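Local coordinates for EGF family domain-containing protein (PDB 4Z80), which binds a peptide of the rhoptry neck protein RON2L1 and, as the AMA4 antigen of Toxoplasma gondii, probably helps form the moving junction during host-cell invasion, at residues K365-R370 and F428-V433; G402-T407 and F446-A451. All coordinates share one frame; numbering follows the deposited sequence.

Contact 1: K365-R370 and F428-V433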
loop_
_atom_site.group_PDB
_atom_site.type_symbol
_atom_site.label_atom_id
_atom_site.label_comp_id
_atom_site.label_asym_id
_atom_site.label_seq_id
_atom_site.Cartn_x
_atom_site.Cartn_y
_atom_site.Cartn_z
ATOM N N LYS A 365 21.791 9.574 -26.926
ATOM C CA LYS A 365 21.736 11.020 -26.766
ATOM C C LYS A 365 20.781 11.358 -25.626
ATOM O O LYS A 365 19.799 10.646 -25.400
ATOM C CB LYS A 365 21.307 11.703 -28.069
ATOM C CG LYS A 365 19.950 11.275 -28.593
ATOM C CD LYS A 365 19.616 11.980 -29.908
ATOM C CE LYS A 365 18.275 11.529 -30.450
ATOM N NZ LYS A 365 17.974 12.159 -31.771
ATOM N N PRO A 366 21.084 12.431 -24.883
ATOM C CA PRO A 366 20.209 12.748 -23.757
ATOM C C PRO A 366 18.815 13.085 -24.236
ATOM O O PRO A 366 18.623 13.599 -25.346
ATOM C CB PRO A 366 20.892 13.949 -23.095
ATOM C CG PRO A 366 21.787 14.512 -24.136
ATOM C CD PRO A 366 22.226 13.355 -24.969
ATOM N N MET A 367 17.837 12.766 -23.406
ATOM C CA MET A 367 16.466 13.103 -23.716
ATOM C C MET A 367 16.330 14.623 -23.680
ATOM O O MET A 367 17.183 15.315 -23.123
ATOM C CB MET A 367 15.511 12.428 -22.728
ATOM C CG MET A 367 15.691 10.907 -22.644
ATOM S SD MET A 367 14.216 10.001 -22.131
ATOM C CE MET A 367 14.008 10.573 -20.455
ATOM N N ASN A 368 15.265 15.126 -24.290
ATOM C CA ASN A 368 14.989 16.555 -24.305
ATOM C C ASN A 368 14.196 16.956 -23.071
ATOM O O ASN A 368 13.061 16.510 -22.889
ATOM C CB ASN A 368 14.217 16.940 -25.567
ATOM C CG ASN A 368 15.023 16.729 -26.837
ATOM O OD1 ASN A 368 16.224 16.987 -26.873
ATOM N ND2 ASN A 368 14.358 16.259 -27.888
ATOM N N ALA A 369 14.792 17.808 -22.242
ATOM C CA ALA A 369 14.166 18.236 -21.000
ATOM C C ALA A 369 12.888 19.005 -21.286
ATOM O O ALA A 369 12.839 19.828 -22.198
ATOM C CB ALA A 369 15.126 19.091 -20.177
ATOM N N ARG A 370 11.858 18.708 -20.509
ATOM C CA ARG A 370 10.630 19.493 -20.498
ATOM C C ARG A 370 10.800 20.729 -19.632
ATOM O O ARG A 370 10.186 21.775 -19.877
ATOM C CB ARG A 370 9.468 18.664 -19.953
ATOM C CG ARG A 370 9.149 17.400 -20.738
ATOM C CD ARG A 370 8.636 17.681 -22.139
ATOM N NE ARG A 370 7.553 18.665 -22.131
ATOM C CZ ARG A 370 6.285 18.398 -21.822
ATOM N NH1 ARG A 370 5.911 17.170 -21.487
ATOM N NH2 ARG A 370 5.382 19.373 -21.845
ATOM N N PHE A 428 16.918 18.056 -14.357
ATOM C CA PHE A 428 16.260 18.080 -15.659
ATOM C C PHE A 428 15.127 17.071 -15.674
ATOM O O PHE A 428 15.345 15.897 -15.402
ATOM C CB PHE A 428 17.251 17.779 -16.782
ATOM C CG PHE A 428 18.329 18.803 -16.912
ATOM C CD1 PHE A 428 18.141 19.933 -17.687
ATOM C CD2 PHE A 428 19.533 18.646 -16.248
ATOM C CE1 PHE A 428 19.135 20.877 -17.801
ATOM C CE2 PHE A 428 20.529 19.589 -16.361
ATOM C CZ PHE A 428 20.331 20.704 -17.137
ATOM N N PHE A 429 13.921 17.528 -15.998
ATOM C CA PHE A 429 12.726 16.688 -15.956
ATOM C C PHE A 429 12.288 16.270 -17.353
ATOM O O PHE A 429 12.297 17.078 -18.291
ATOM C CB PHE A 429 11.574 17.431 -15.260
ATOM C CG PHE A 429 11.857 17.831 -13.845
ATOM C CD1 PHE A 429 11.805 16.901 -12.823
ATOM C CD2 PHE A 429 12.129 19.150 -13.522
ATOM C CE1 PHE A 429 12.046 17.269 -11.513
ATOM C CE2 PHE A 429 12.377 19.524 -12.215
ATOM C CZ PHE A 429 12.336 18.578 -11.206
ATOM N N TYR A 430 11.878 15.008 -17.484
ATOM C CA TYR A 430 11.507 14.429 -18.766
ATOM C C TYR A 430 10.148 13.751 -18.746
ATOM O O TYR A 430 9.755 13.164 -17.728
ATOM C CB TYR A 430 12.547 13.396 -19.188
ATOM C CG TYR A 430 13.972 13.889 -19.165
ATOM C CD1 TYR A 430 14.452 14.744 -20.146
ATOM C CD2 TYR A 430 14.853 13.470 -18.173
ATOM C CE1 TYR A 430 15.760 15.177 -20.128
ATOM C CE2 TYR A 430 16.154 13.903 -18.142
ATOM C CZ TYR A 430 16.608 14.752 -19.122
ATOM O OH TYR A 430 17.912 15.171 -19.083
ATOM N N SER A 431 9.467 13.783 -19.894
ATOM C CA SER A 431 8.247 13.009 -20.100
ATOM C C SER A 431 8.395 11.988 -21.234
ATOM O O SER A 431 7.414 11.358 -21.635
ATOM C CB SER A 431 7.065 13.937 -20.388
ATOM O OG SER A 431 7.271 14.655 -21.590
ATOM N N THR A 432 9.628 11.822 -21.718
ATOM C CA THR A 432 9.969 10.883 -22.789
ATOM C C THR A 432 10.401 9.546 -22.198
ATOM O O THR A 432 11.151 9.528 -21.229
ATOM C CB THR A 432 11.116 11.419 -23.662
ATOM O OG1 THR A 432 10.762 12.697 -24.213
ATOM C CG2 THR A 432 11.443 10.446 -24.798
ATOM N N VAL A 433 9.940 8.444 -22.783
ATOM C CA VAL A 433 10.335 7.110 -22.334
ATOM C C VAL A 433 11.799 6.861 -22.699
ATOM O O VAL A 433 12.168 6.964 -23.870
ATOM C CB VAL A 433 9.442 6.032 -22.961
ATOM C CG1 VAL A 433 9.952 4.624 -22.649
ATOM C CG2 VAL A 433 8.019 6.191 -22.471
HETATM O O HOH W 1 11.111 14.647 -22.188
HETATM O O HOH W 2 13.129 13.570 -25.368
#
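Met367 curls around the inner part of Tyr430. Met367 CB lies over one face of the Tyr430 ring, 4.1 Å from its centroid, in a CH-pi contact, while SD stands obliquely to the same ring in a Met-aromatic contact. With CG set beside the backbone N (chi1 -55°), the chain runs across the tyrosine, and a bend at the last torsion (chi3 -66°) brings the methyl back to the root of that residue, with Met367 CE 3.4 Å from Tyr430 CB. That methyl and SD also press on the carbonyl oxygen of Thr432. Asn368 O and Ala369 N border the rim of the Tyr430 ring near its plane, while Met367 O, 3.3 Å from Tyr430 CE1, stands out of the plane on the side of Met367 CB. Ala369 CB meets the edge of the Phe428 ring. Arg370 grips the other segment twice. Arg370 N donates to Phe429 O at 2.8 Å, and the side chain, bent at chi2 and chi3, folds over Ser431, so that Arg370 NH1 donates to Ser431 OG (2.9 Å, 158°) within the guanidinium plane. Two waters knit the polar side: one bridges Asn368 O, Ser431 N and Thr432 OG1, the other Asn368 N and Thr432 OG1. Residues 365-370 thus lead from strand 363-366, the edge of a three-stranded sheet, to strand 371-377, which pairs with strand 424-430 in a four-stranded antiparallel sheet, probably part of the PAN-type domain. Met367 also packs on Trp355 of strand 353-359 and on Pro434, while Phe428, Phe429 and Tyr430 lean on strand 405-410.

Contact 2: G402-T407 and F446-A451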
loop_
_atom_site.group_PDB
_atom_site.type_symbol
_atom_site.label_atom_id
_atom_site.label_comp_id
_atom_site.label_asym_id
_atom_site.label_seq_id
_atom_site.Cartn_x
_atom_site.Cartn_y
_atom_site.Cartn_z
ATOM N N GLY A 402 3.467 15.159 -15.755
ATOM C CA GLY A 402 3.764 13.987 -16.560
ATOM C C GLY A 402 5.235 13.615 -16.572
ATOM O O GLY A 402 5.668 12.857 -17.444
ATOM N N TYR A 403 6.001 14.140 -15.621
ATOM C CA TYR A 403 7.436 13.851 -15.543
ATOM C C TYR A 403 7.666 12.577 -14.735
ATOM O O TYR A 403 7.278 12.518 -13.570
ATOM C CB TYR A 403 8.208 14.992 -14.870
ATOM C CG TYR A 403 7.981 16.393 -15.406
ATOM C CD1 TYR A 403 7.585 16.617 -16.719
ATOM C CD2 TYR A 403 8.185 17.489 -14.582
ATOM C CE1 TYR A 403 7.383 17.917 -17.187
ATOM C CE2 TYR A 403 8.003 18.773 -15.040
ATOM C CZ TYR A 403 7.604 18.980 -16.331
ATOM O OH TYR A 403 7.409 20.289 -16.738
ATOM N N HIS A 404 8.318 11.578 -15.328
ATOM C CA HIS A 404 8.605 10.336 -14.600
ATOM C C HIS A 404 10.081 10.007 -14.511
ATOM O O HIS A 404 10.447 9.032 -13.851
ATOM C CB HIS A 404 7.866 9.166 -15.234
ATOM C CG HIS A 404 6.389 9.286 -15.087
ATOM N ND1 HIS A 404 5.763 9.210 -13.861
ATOM C CD2 HIS A 404 5.424 9.571 -15.991
ATOM C CE1 HIS A 404 4.465 9.401 -14.023
ATOM N NE2 HIS A 404 4.234 9.628 -15.305
ATOM N N TRP A 405 10.915 10.822 -15.149
ATOM C CA TRP A 405 12.359 10.620 -15.189
ATOM C C TRP A 405 13.021 11.964 -14.997
ATOM O O TRP A 405 12.585 12.954 -15.592
ATOM C CB TRP A 405 12.793 10.000 -16.525
ATOM C CG TRP A 405 11.978 8.810 -16.906
ATOM C CD1 TRP A 405 12.238 7.501 -16.606
ATOM C CD2 TRP A 405 10.738 8.814 -17.628
ATOM N NE1 TRP A 405 11.242 6.692 -17.104
ATOM C CE2 TRP A 405 10.307 7.475 -17.731
ATOM C CE3 TRP A 405 9.948 9.821 -18.196
ATOM C CZ2 TRP A 405 9.137 7.118 -18.391
ATOM C CZ3 TRP A 405 8.790 9.464 -18.842
ATOM C CH2 TRP A 405 8.382 8.130 -18.930
ATOM N N ALA A 406 14.065 11.999 -14.172
ATOM C CA ALA A 406 14.883 13.189 -14.026
ATOM C C ALA A 406 16.355 12.827 -14.007
ATOM O O ALA A 406 16.739 11.766 -13.499
ATOM C CB ALA A 406 14.523 13.944 -12.763
ATOM N N THR A 407 17.176 13.718 -14.549
ATOM C CA THR A 407 18.627 13.612 -14.463
ATOM C C THR A 407 19.108 14.767 -13.632
ATOM O O THR A 407 18.831 15.929 -13.961
ATOM C CB THR A 407 19.310 13.664 -15.850
ATOM O OG1 THR A 407 18.922 12.529 -16.632
ATOM C CG2 THR A 407 20.842 13.702 -15.726
ATOM N N PHE A 446 16.869 9.587 -11.584
ATOM C CA PHE A 446 15.714 9.252 -10.758
ATOM C C PHE A 446 14.496 8.920 -11.605
ATOM O O PHE A 446 14.354 9.432 -12.722
ATOM C CB PHE A 446 15.330 10.424 -9.842
ATOM C CG PHE A 446 16.360 10.787 -8.806
ATOM C CD1 PHE A 446 17.402 11.650 -9.118
ATOM C CD2 PHE A 446 16.265 10.306 -7.509
ATOM C CE1 PHE A 446 18.345 12.000 -8.158
ATOM C CE2 PHE A 446 17.205 10.663 -6.542
ATOM C CZ PHE A 446 18.245 11.507 -6.871
ATOM N N THR A 447 13.611 8.075 -11.068
ATOM C CA THR A 447 12.247 7.956 -11.585
ATOM C C THR A 447 11.260 8.373 -10.497
ATOM O O THR A 447 11.601 8.477 -9.323
ATOM C CB THR A 447 11.858 6.529 -12.063
ATOM O OG1 THR A 447 11.472 5.716 -10.944
ATOM C CG2 THR A 447 12.974 5.881 -12.876
ATOM N N SER A 448 10.015 8.588 -10.905
ATOM C CA SER A 448 8.968 8.976 -9.977
ATOM C C SER A 448 8.580 7.881 -8.989
ATOM O O SER A 448 7.890 8.153 -8.010
ATOM C CB SER A 448 7.740 9.428 -10.768
ATOM O OG SER A 448 7.310 8.436 -11.673
ATOM N N LEU A 449 9.015 6.650 -9.257
ATOM C CA LEU A 449 8.782 5.508 -8.367
ATOM C C LEU A 449 10.020 5.141 -7.535
ATOM O O LEU A 449 9.964 4.217 -6.718
ATOM C CB LEU A 449 8.327 4.303 -9.200
ATOM C CG LEU A 449 6.911 4.401 -9.784
ATOM C CD1 LEU A 449 6.735 3.416 -10.910
ATOM C CD2 LEU A 449 5.863 4.161 -8.709
ATOM N N SER A 450 11.118 5.863 -7.740
ATOM C CA SER A 450 12.379 5.617 -7.019
ATOM C C SER A 450 12.371 6.216 -5.617
ATOM O O SER A 450 11.720 7.235 -5.367
ATOM C CB SER A 450 13.572 6.221 -7.770
ATOM O OG SER A 450 13.613 5.853 -9.131
ATOM N N ALA A 451 13.125 5.608 -4.704
ATOM C CA ALA A 451 13.489 6.298 -3.470
ATOM C C ALA A 451 14.369 7.511 -3.818
ATOM O O ALA A 451 14.941 7.577 -4.915
ATOM C CB ALA A 451 14.200 5.358 -2.513
#
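His404 and Ser448 are joined through both side chain and backbone at the end of a short antiparallel pairing. Along the histidine, His404 CB stands 3.7 Å from Ser448 OG and also lies over one face of the neighbouring Trp405 indole; CG is the next atom along, its ring edge turned to the same hydroxyl; His404 ND1 reaches Ser448 OG in a hydrogen bond of 2.8 Å, nearly straight at 165° and in the ring plane, with either partner able to donate; His404 CE1, the next atom round the ring, is still 3.8 Å from Ser448 OG. The serine hydroxyl sits between its backbone N and carbonyl carbon (chi1 55°), which turns it to the ring edge. Ser448 N in turn donates to His404 O at 3.0 Å, arriving above the carbonyl plane. Further along, Ala406 and Phe446 form a hydrogen-bonded pair, Ala406 N to Phe446 O at 3.0 Å and Phe446 N to Ala406 O at 2.9 Å. Between these lies the non-hydrogen-bonded pair Trp405 and Thr447, where Thr447 CG2 approaches Trp405 CD1 obliquely at 4.1 Å; Trp405 NE1 is hydrogen-bonded to Phe19 O. The chain then leaves the sheet by a type I turn from Thr447 to Ser450. Thr447 OG1 accepts from Leu449 N, an ST turn, and donates to Ser450 OG. Strand 405-410 runs between outermost strand 443-447 and strand 424-430. Leu385 of helix 378-387 packs on the face bearing Ala406 and Phe446, whereas helix 21-24 meets the Trp405 and Thr447 face through Pro22 and Ile21.

How the contacts relate
Contacts 1 and 2 flank the seam between neighbouring antiparallel strands 424-430 and 405-410, their centres 11 Å apart. Two probable backbone hydrogen bonds close that seam, Tyr430 N to Trp405 O and Phe428 N to Thr407 O, each 2.9 Å. Packing adds to it: Thr432 O lies 3.3 Å from Trp405 CE3, and the Phe429 and Tyr403 rings meet with nearly parallel planes. Contact 2 is wholly buried, about 17 Å from the centre of the chain to its own centre; contact 1 is more peripheral, at about 27 Å. A glycerol, probably from crystallisation, hydrogen-bonds to Tyr430 OH, and the second protein chain of the assembly touches neither contact.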